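Local coordinates for hypothetical protein (Neisseria meningitidis, PDB 2O5H) that is of unknown function but belongs to the DUF596 family of conserved bacterial proteins and folds as a mixed alpha-beta domain that assembles in pairs, at residues S39-F44 with T52-I57; I57-L62 with Q86-V91. All blocks are in the same frame, centred on the assembly; numbering follows the deposited sequence.

Contact 1: S39-F44 with T52-I57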
ATOM      1  N   SER A  39      -1.580   5.341   0.654  1.00 32.50           N
ATOM      2  CA  SER A  39      -0.188   5.641   1.020  1.00 32.96           C
ATOM      3  C   SER A  39       0.573   6.425  -0.091  1.00 33.35           C
ATOM      4  O   SER A  39       1.362   7.322   0.204  1.00 33.03           O
ATOM      5  CB  SER A  39       0.539   4.357   1.383  1.00 32.37           C
ATOM      6  OG  SER A  39      -0.097   3.779   2.518  1.00 36.05           O
ATOM      7  N   THR A  40       0.306   6.088  -1.349  1.00 32.72           N
ATOM      8  CA  THR A  40       0.894   6.762  -2.508  1.00 33.73           C
ATOM      9  C   THR A  40       0.597   8.270  -2.555  1.00 33.23           C
ATOM     10  O   THR A  40       1.465   9.085  -2.948  1.00 33.59           O
ATOM     11  CB  THR A  40       0.387   6.085  -3.837  1.00 34.54           C
ATOM     12  OG1 THR A  40       0.778   4.700  -3.868  1.00 36.15           O
ATOM     13  CG2 THR A  40       0.957   6.779  -5.079  1.00 34.81           C
ATOM     14  N   ILE A  41      -0.617   8.652  -2.131  1.00 32.68           N
ATOM     15  CA  ILE A  41      -1.012  10.073  -2.184  1.00 32.39           C
ATOM     16  C   ILE A  41      -0.728  10.806  -0.854  1.00 33.16           C
ATOM     17  O   ILE A  41      -0.848  12.032  -0.772  1.00 33.21           O
ATOM     18  CB  ILE A  41      -2.489  10.291  -2.724  1.00 30.62           C
ATOM     19  CG1 ILE A  41      -3.575   9.551  -1.906  1.00 29.92           C
ATOM     20  CG2 ILE A  41      -2.597   9.904  -4.189  1.00 32.10           C
ATOM     21  CD1 ILE A  41      -3.836  10.212  -0.554  1.00 29.36           C
ATOM     22  N   LYS A  42      -0.305  10.065   0.163  1.00 33.25           N
ATOM     23  CA  LYS A  42      -0.130  10.672   1.496  1.00 37.04           C
ATOM     24  C   LYS A  42       0.758  11.917   1.515  1.00 36.68           C
ATOM     25  O   LYS A  42       0.494  12.869   2.232  1.00 36.44           O
ATOM     26  CB  LYS A  42       0.467   9.648   2.445  1.00 37.56           C
ATOM     27  CG  LYS A  42      -0.561   8.966   3.292  1.00 44.86           C
ATOM     28  CD  LYS A  42      -0.968   9.878   4.469  1.00 51.17           C
ATOM     29  CE  LYS A  42      -0.670   9.193   5.816  1.00 52.65           C
ATOM     30  NZ  LYS A  42      -0.862  10.172   6.939  1.00 54.44           N
ATOM     31  N   ASP A  43       1.825  11.882   0.721  1.00 36.84           N
ATOM     32  CA  ASP A  43       2.806  12.962   0.726  1.00 36.78           C
ATOM     33  C   ASP A  43       2.287  14.199   0.012  1.00 37.44           C
ATOM     34  O   ASP A  43       2.920  15.250   0.101  1.00 37.66           O
ATOM     35  CB  ASP A  43       4.129  12.505   0.117  1.00 37.14           C
ATOM     36  CG  ASP A  43       4.027  12.256  -1.375  1.00 39.66           C
ATOM     37  OD1 ASP A  43       3.331  11.320  -1.790  1.00 39.22           O
ATOM     38  OD2 ASP A  43       4.645  13.011  -2.152  1.00 42.55           O
ATOM     39  N   PHE A  44       1.137  14.089  -0.671  1.00 36.26           N
ATOM     40  CA  PHE A  44       0.583  15.214  -1.450  1.00 36.07           C
ATOM     41  C   PHE A  44       0.097  16.347  -0.552  1.00 36.23           C
ATOM     42  O   PHE A  44       0.235  17.505  -0.913  1.00 35.10           O
ATOM     43  CB  PHE A  44      -0.548  14.729  -2.363  1.00 36.53           C
ATOM     44  CG  PHE A  44      -1.344  15.836  -3.035  1.00 36.11           C
ATOM     45  CD1 PHE A  44      -0.759  16.684  -3.971  1.00 38.53           C
ATOM     46  CD2 PHE A  44      -2.707  15.990  -2.728  1.00 38.86           C
ATOM     47  CE1 PHE A  44      -1.501  17.688  -4.601  1.00 35.45           C
ATOM     48  CE2 PHE A  44      -3.485  16.976  -3.337  1.00 34.44           C
ATOM     49  CZ  PHE A  44      -2.870  17.845  -4.294  1.00 34.10           C
ATOM     50  N   THR A  52      -7.980  12.806   0.417  1.00 33.03           N
ATOM     51  CA  THR A  52      -9.173  12.048  -0.049  1.00 32.81           C
ATOM     52  C   THR A  52      -9.493  12.414  -1.525  1.00 33.04           C
ATOM     53  O   THR A  52      -9.778  11.557  -2.340  1.00 33.16           O
ATOM     54  CB  THR A  52     -10.406  12.350   0.848  1.00 32.33           C
ATOM     55  OG1 THR A  52     -10.181  11.840   2.173  1.00 33.61           O
ATOM     56  CG2 THR A  52     -11.667  11.677   0.285  1.00 32.71           C
ATOM     57  N   GLU A  53      -9.437  13.688  -1.860  1.00 32.20           N
ATOM     58  CA  GLU A  53      -9.653  14.111  -3.266  1.00 32.93           C
ATOM     59  C   GLU A  53      -8.589  13.550  -4.228  1.00 32.71           C
ATOM     60  O   GLU A  53      -8.912  13.107  -5.312  1.00 32.31           O
ATOM     61  CB  GLU A  53      -9.689  15.641  -3.390  1.00 32.97           C
ATOM     62  CG  GLU A  53     -10.949  16.282  -2.748  1.00 38.84           C
ATOM     63  CD  GLU A  53     -12.253  15.582  -3.140  1.00 44.60           C
ATOM     64  OE1 GLU A  53     -12.518  15.434  -4.370  1.00 45.75           O
ATOM     65  OE2 GLU A  53     -13.018  15.200  -2.201  1.00 47.90           O
ATOM     66  N   ALA A  54      -7.336  13.560  -3.801  1.00 32.44           N
ATOM     67  CA  ALA A  54      -6.226  12.968  -4.548  1.00 32.47           C
ATOM     68  C   ALA A  54      -6.438  11.462  -4.729  1.00 32.87           C
ATOM     69  O   ALA A  54      -6.301  10.912  -5.864  1.00 33.83           O
ATOM     70  CB  ALA A  54      -4.939  13.222  -3.814  1.00 31.43           C
ATOM     71  N   PHE A  55      -6.781  10.794  -3.630  1.00 32.26           N
ATOM     72  CA  PHE A  55      -7.076   9.393  -3.726  1.00 32.80           C
ATOM     73  C   PHE A  55      -8.115   9.090  -4.815  1.00 32.35           C
ATOM     74  O   PHE A  55      -7.903   8.203  -5.640  1.00 33.19           O
ATOM     75  CB  PHE A  55      -7.494   8.807  -2.373  1.00 32.23           C
ATOM     76  CG  PHE A  55      -7.979   7.373  -2.470  1.00 33.88           C
ATOM     77  CD1 PHE A  55      -7.085   6.309  -2.310  1.00 36.06           C
ATOM     78  CD2 PHE A  55      -9.343   7.093  -2.712  1.00 33.80           C
ATOM     79  CE1 PHE A  55      -7.526   4.981  -2.384  1.00 34.20           C
ATOM     80  CE2 PHE A  55      -9.785   5.774  -2.806  1.00 33.01           C
ATOM     81  CZ  PHE A  55      -8.883   4.726  -2.645  1.00 34.69           C
ATOM     82  N   PHE A  56      -9.239   9.801  -4.812  1.00 32.49           N
ATOM     83  CA  PHE A  56     -10.306   9.525  -5.772  1.00 32.58           C
ATOM     84  C   PHE A  56      -9.934   9.863  -7.199  1.00 32.99           C
ATOM     85  O   PHE A  56     -10.426   9.221  -8.127  1.00 33.01           O
ATOM     86  CB  PHE A  56     -11.639  10.185  -5.337  1.00 33.48           C
ATOM     87  CG  PHE A  56     -12.324   9.429  -4.242  1.00 36.00           C
ATOM     88  CD1 PHE A  56     -12.751   8.103  -4.468  1.00 36.14           C
ATOM     89  CD2 PHE A  56     -12.475   9.974  -2.975  1.00 33.52           C
ATOM     90  CE1 PHE A  56     -13.351   7.372  -3.456  1.00 39.25           C
ATOM     91  CE2 PHE A  56     -13.111   9.208  -1.923  1.00 35.99           C
ATOM     92  CZ  PHE A  56     -13.550   7.933  -2.180  1.00 36.23           C
ATOM     93  N   ILE A  57      -9.067  10.856  -7.409  1.00 33.72           N
ATOM     94  CA  ILE A  57      -8.638  11.155  -8.788  1.00 33.72           C
ATOM     95  C   ILE A  57      -7.794   9.978  -9.313  1.00 33.15           C
ATOM     96  O   ILE A  57      -7.939   9.547 -10.453  1.00 32.41           O
ATOM     97  CB  ILE A  57      -7.809  12.457  -8.889  1.00 33.75           C
ATOM     98  CG1 ILE A  57      -8.686  13.665  -8.546  1.00 36.56           C
ATOM     99  CG2 ILE A  57      -7.181  12.638 -10.323  1.00 35.45           C
ATOM    100  CD1 ILE A  57      -7.880  14.873  -8.129  1.00 34.67           C
TER

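Contact 2: I57-L62 with Q86-V91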
ATOM      1  N   ILE A  57      -9.067  10.856  -7.409  1.00 33.72           N
ATOM      2  CA  ILE A  57      -8.638  11.155  -8.788  1.00 33.72           C
ATOM      3  C   ILE A  57      -7.794   9.978  -9.313  1.00 33.15           C
ATOM      4  O   ILE A  57      -7.939   9.547 -10.453  1.00 32.41           O
ATOM      5  CB  ILE A  57      -7.809  12.457  -8.889  1.00 33.75           C
ATOM      6  CG1 ILE A  57      -8.686  13.665  -8.546  1.00 36.56           C
ATOM      7  CG2 ILE A  57      -7.181  12.638 -10.323  1.00 35.45           C
ATOM      8  CD1 ILE A  57      -7.880  14.873  -8.129  1.00 34.67           C
ATOM      9  N   LEU A  58      -6.920   9.455  -8.457  1.00 32.42           N
ATOM     10  CA  LEU A  58      -6.013   8.399  -8.868  1.00 31.68           C
ATOM     11  C   LEU A  58      -6.827   7.119  -9.103  1.00 32.87           C
ATOM     12  O   LEU A  58      -6.676   6.456 -10.119  1.00 32.29           O
ATOM     13  CB  LEU A  58      -4.937   8.170  -7.792  1.00 32.85           C
ATOM     14  CG  LEU A  58      -3.948   6.976  -7.952  1.00 31.98           C
ATOM     15  CD1 LEU A  58      -3.124   7.080  -9.281  1.00 31.83           C
ATOM     16  CD2 LEU A  58      -3.033   6.955  -6.733  1.00 29.66           C
ATOM     17  N   PHE A  59      -7.647   6.787  -8.117  1.00 33.38           N
ATOM     18  CA  PHE A  59      -8.587   5.661  -8.144  1.00 35.00           C
ATOM     19  C   PHE A  59      -9.395   5.681  -9.442  1.00 35.95           C
ATOM     20  O   PHE A  59      -9.429   4.685 -10.175  1.00 36.08           O
ATOM     21  CB  PHE A  59      -9.448   5.848  -6.903  1.00 34.88           C
ATOM     22  CG  PHE A  59     -10.589   4.904  -6.717  1.00 34.66           C
ATOM     23  CD1 PHE A  59     -10.393   3.665  -6.117  1.00 36.07           C
ATOM     24  CD2 PHE A  59     -11.902   5.331  -7.003  1.00 35.74           C
ATOM     25  CE1 PHE A  59     -11.502   2.815  -5.854  1.00 36.61           C
ATOM     26  CE2 PHE A  59     -13.008   4.508  -6.751  1.00 35.08           C
ATOM     27  CZ  PHE A  59     -12.805   3.251  -6.167  1.00 35.07           C
ATOM     28  N   LYS A  60     -10.058   6.801  -9.732  1.00 35.84           N
ATOM     29  CA  LYS A  60     -10.866   6.888 -10.938  1.00 36.20           C
ATOM     30  C   LYS A  60     -10.032   6.774 -12.206  1.00 35.70           C
ATOM     31  O   LYS A  60     -10.464   6.162 -13.177  1.00 34.50           O
ATOM     32  CB  LYS A  60     -11.701   8.174 -11.006  1.00 36.46           C
ATOM     33  CG  LYS A  60     -12.832   8.218  -9.989  1.00 40.08           C
ATOM     34  CD  LYS A  60     -14.012   9.021 -10.475  1.00 44.23           C
ATOM     35  CE  LYS A  60     -13.664  10.477 -10.834  1.00 48.65           C
ATOM     36  NZ  LYS A  60     -13.075  11.232  -9.700  1.00 49.60           N
ATOM     37  N   GLU A  61      -8.836   7.346 -12.221  1.00 35.40           N
ATOM     38  CA  GLU A  61      -8.044   7.246 -13.467  1.00 35.13           C
ATOM     39  C   GLU A  61      -7.584   5.799 -13.761  1.00 34.37           C
ATOM     40  O   GLU A  61      -7.578   5.341 -14.923  1.00 33.02           O
ATOM     41  CB  GLU A  61      -6.855   8.191 -13.416  1.00 36.07           C
ATOM     42  CG  GLU A  61      -6.092   8.310 -14.703  1.00 38.70           C
ATOM     43  CD  GLU A  61      -6.872   9.046 -15.802  1.00 40.76           C
ATOM     44  OE1 GLU A  61      -8.020   9.501 -15.580  1.00 42.13           O
ATOM     45  OE2 GLU A  61      -6.308   9.179 -16.911  1.00 42.73           O
ATOM     46  N   LEU A  62      -7.236   5.069 -12.710  1.00 33.20           N
ATOM     47  CA  LEU A  62      -6.861   3.685 -12.878  1.00 33.08           C
ATOM     48  C   LEU A  62      -8.044   2.852 -13.352  1.00 33.14           C
ATOM     49  O   LEU A  62      -7.875   2.000 -14.237  1.00 32.81           O
ATOM     50  CB  LEU A  62      -6.285   3.124 -11.579  1.00 32.78           C
ATOM     51  CG  LEU A  62      -4.972   3.761 -11.130  1.00 31.67           C
ATOM     52  CD1 LEU A  62      -4.777   3.460  -9.623  1.00 31.47           C
ATOM     53  CD2 LEU A  62      -3.824   3.198 -11.920  1.00 31.88           C
ATOM     54  N   GLN A  86     -18.794   6.995  -5.914  1.00 34.62           N
ATOM     55  CA  GLN A  86     -19.948   7.341  -5.075  1.00 34.41           C
ATOM     56  C   GLN A  86     -20.145   6.294  -3.992  1.00 34.24           C
ATOM     57  O   GLN A  86     -20.474   6.623  -2.840  1.00 33.25           O
ATOM     58  CB  GLN A  86     -21.245   7.488  -5.916  1.00 36.04           C
ATOM     59  CG  GLN A  86     -22.376   8.208  -5.197  1.00 41.73           C
ATOM     60  CD  GLN A  86     -21.911   9.566  -4.622  1.00 49.48           C
ATOM     61  OE1 GLN A  86     -21.574  10.466  -5.372  1.00 51.69           O
ATOM     62  NE2 GLN A  86     -21.820   9.671  -3.294  1.00 52.73           N
ATOM     63  N   ILE A  87     -19.925   5.040  -4.375  1.00 31.60           N
ATOM     64  CA  ILE A  87     -20.057   3.899  -3.475  1.00 33.05           C
ATOM     65  C   ILE A  87     -19.062   4.064  -2.305  1.00 33.47           C
ATOM     66  O   ILE A  87     -19.443   3.974  -1.125  1.00 33.58           O
ATOM     67  CB  ILE A  87     -19.852   2.577  -4.307  1.00 32.21           C
ATOM     68  CG1 ILE A  87     -21.119   2.339  -5.155  1.00 33.26           C
ATOM     69  CG2 ILE A  87     -19.468   1.316  -3.400  1.00 33.31           C
ATOM     70  CD1 ILE A  87     -20.994   1.200  -6.212  1.00 34.02           C
ATOM     71  N   PHE A  88     -17.819   4.375  -2.648  1.00 32.14           N
ATOM     72  CA  PHE A  88     -16.785   4.627  -1.642  1.00 33.89           C
ATOM     73  C   PHE A  88     -16.988   5.910  -0.825  1.00 34.48           C
ATOM     74  O   PHE A  88     -16.876   5.863   0.395  1.00 34.11           O
ATOM     75  CB  PHE A  88     -15.410   4.642  -2.313  1.00 32.49           C
ATOM     76  CG  PHE A  88     -14.793   3.266  -2.473  1.00 34.02           C
ATOM     77  CD1 PHE A  88     -15.343   2.313  -3.358  1.00 34.74           C
ATOM     78  CD2 PHE A  88     -13.644   2.922  -1.739  1.00 33.00           C
ATOM     79  CE1 PHE A  88     -14.768   1.027  -3.493  1.00 32.69           C
ATOM     80  CE2 PHE A  88     -13.056   1.632  -1.876  1.00 34.51           C
ATOM     81  CZ  PHE A  88     -13.610   0.696  -2.757  1.00 32.54           C
ATOM     82  N   ARG A  89     -17.298   7.026  -1.484  1.00 34.59           N
ATOM     83  CA  ARG A  89     -17.615   8.278  -0.763  1.00 36.63           C
ATOM     84  C   ARG A  89     -18.732   8.126   0.276  1.00 37.44           C
ATOM     85  O   ARG A  89     -18.646   8.699   1.379  1.00 37.19           O
ATOM     86  CB  ARG A  89     -17.915   9.441  -1.731  1.00 37.32           C
ATOM     87  CG  ARG A  89     -16.618  10.070  -2.265  1.00 39.06           C
ATOM     88  CD  ARG A  89     -16.891  11.351  -2.973  1.00 45.09           C
ATOM     89  NE  ARG A  89     -15.771  11.802  -3.779  1.00 44.03           N
ATOM     90  CZ  ARG A  89     -14.792  12.598  -3.351  1.00 43.87           C
ATOM     91  NH1 ARG A  89     -14.771  13.041  -2.097  1.00 39.03           N
ATOM     92  NH2 ARG A  89     -13.821  12.938  -4.196  1.00 40.16           N
ATOM     93  N   GLU A  90     -19.747   7.328  -0.045  1.00 36.37           N
ATOM     94  CA  GLU A  90     -20.878   7.183   0.843  1.00 38.51           C
ATOM     95  C   GLU A  90     -20.514   6.607   2.200  1.00 37.44           C
ATOM     96  O   GLU A  90     -21.220   6.862   3.166  1.00 38.62           O
ATOM     97  CB  GLU A  90     -22.020   6.380   0.178  1.00 39.22           C
ATOM     98  CG  GLU A  90     -22.721   7.233  -0.873  1.00 46.10           C
ATOM     99  CD  GLU A  90     -24.109   6.750  -1.250  1.00 53.50           C
ATOM    100  OE1 GLU A  90     -24.683   5.905  -0.524  1.00 59.73           O
ATOM    101  OE2 GLU A  90     -24.635   7.232  -2.278  1.00 56.01           O
ATOM    102  N   VAL A  91     -19.402   5.867   2.277  1.00 35.73           N
ATOM    103  CA  VAL A  91     -19.012   5.150   3.492  1.00 34.61           C
ATOM    104  C   VAL A  91     -17.599   5.578   3.949  1.00 34.03           C
ATOM    105  O   VAL A  91     -17.032   5.025   4.888  1.00 32.75           O
ATOM    106  CB  VAL A  91     -19.055   3.587   3.260  1.00 34.31           C
ATOM    107  CG1 VAL A  91     -20.486   3.099   3.128  1.00 36.20           C
ATOM    108  CG2 VAL A  91     -18.252   3.186   2.014  1.00 35.15           C
TER

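Contact 1: S39-F44 with T52-I57
Ile41 and Phe55 mark the closest approach of the two backbones, with Ile41 CA 6.3 Å from Phe55 CA. Segment 52-57 is regular helix inside the long helix 48-64. Segment 39-44 lies on helix 34-41, and its later residues keep helical backbone angles. Within it, Phe44 N bonds to Ile41 O and Lys42 N to Ser39 O, a tighter spacing than in an alpha-helix. Ile41 and Phe44 therefore sit one turn apart and both direct CB toward helix 48-64.

The side-chain contacts are all apolar. Ala54 CB is touched by both larger side chains of segment 39-44. It meets Ile41 CB at 4.0 Å and Phe44 CD2 at 3.7 Å, and it approaches the Phe44 ring obliquely. The methyl Ile41 CG2 also lies against Ala54 CB, at 4.1 Å. The other branch, Ile41 CG1, stands between its own backbone N and carbonyl carbon (chi1 57°). From there it reaches the partner backbone, 3.8 Å from Phe55 N, and lies 4.0 Å from Phe55 CB. The Phe55 ring itself turns away from Ile41, toward Phe59 and Trp92. The Phe44 ring has a second neighbour in Tyr16 of helix 3-16, which it meets edge to face.

Ser39, Thr40 and Asp43 pack on Pro33, Tyr30 and Glu31 of the second subunit. The contact is close packing, over an alanine, of two helices consecutive in the chain, within the helical part of this alpha-beta fold.

Contact 2: I57-L62 with Q86-V91
A pair of phenylalanines, edge to face, joins the long helix 48-64 to helix 81-91 in the interior of the domain. Phe59 supplies the edge and Phe88 the face. The ring centroids lie 5.0 Å apart and the planes are inclined at 55°, so the stack is tilted from a perfect T.

The touching atom of Phe59 is CZ, the far end of its ring. It stands above one face of Phe88, displaced from the centre toward the rim. Its nearest atoms there are Phe88 CD1, at 3.9 Å from Phe59 CZ, and Phe88 CE1, at 4.0 Å. Phe59 CG is anti to its own backbone N (chi1 175°). This points the ring toward helix 81-91; the nearest CA atoms, Phe59 CA and Phe88 CA, are 10.5 Å apart.

Between the two segments the chain forms strands 68-72 and 75-76 of the antiparallel sheet. The aromatic pair thus ties the helix before these strands to the helix after them. Leu34 of helix 34-41 touches both phenylalanine side chains, and Pro119 from a loop packs on Phe88. Phe59 also meets the ring of Phe55, one turn earlier in its own helix.

The sequence neighbours of the two rings, Lys60 and Arg89, are both basic. Lys60 NZ and Arg89 NH2 remain 5.8 Å apart and do not touch. Glu85 probably eases their like charges: Arg89 NE makes a salt bridge to its carboxylate, and Lys60 NZ makes a long, weak ion pair with it.

Contacts 1 and 2 follow one another along the chain, share Ile57 and both use helix 48-64. Their centres are about 11 Å apart. That helix packs on helix 34-41 in contact 1 and on helix 81-91 in contact 2. Residues of the two contacts also meet directly. Glu53 OE2 forms a salt bridge of 2.8 Å with Arg89 NH1. Phe56 CE1 packs 3.6 Å from Phe88 CB, and Ile41 CG2 lies 3.9 Å from Leu58 CD2. Contact 1 borders the second subunit, whereas no other chain of the assembly touches contact 2. No active site or ligand is known here. Both touching residues of contact 2 are buried, while Phe44 of contact 1 is partly exposed.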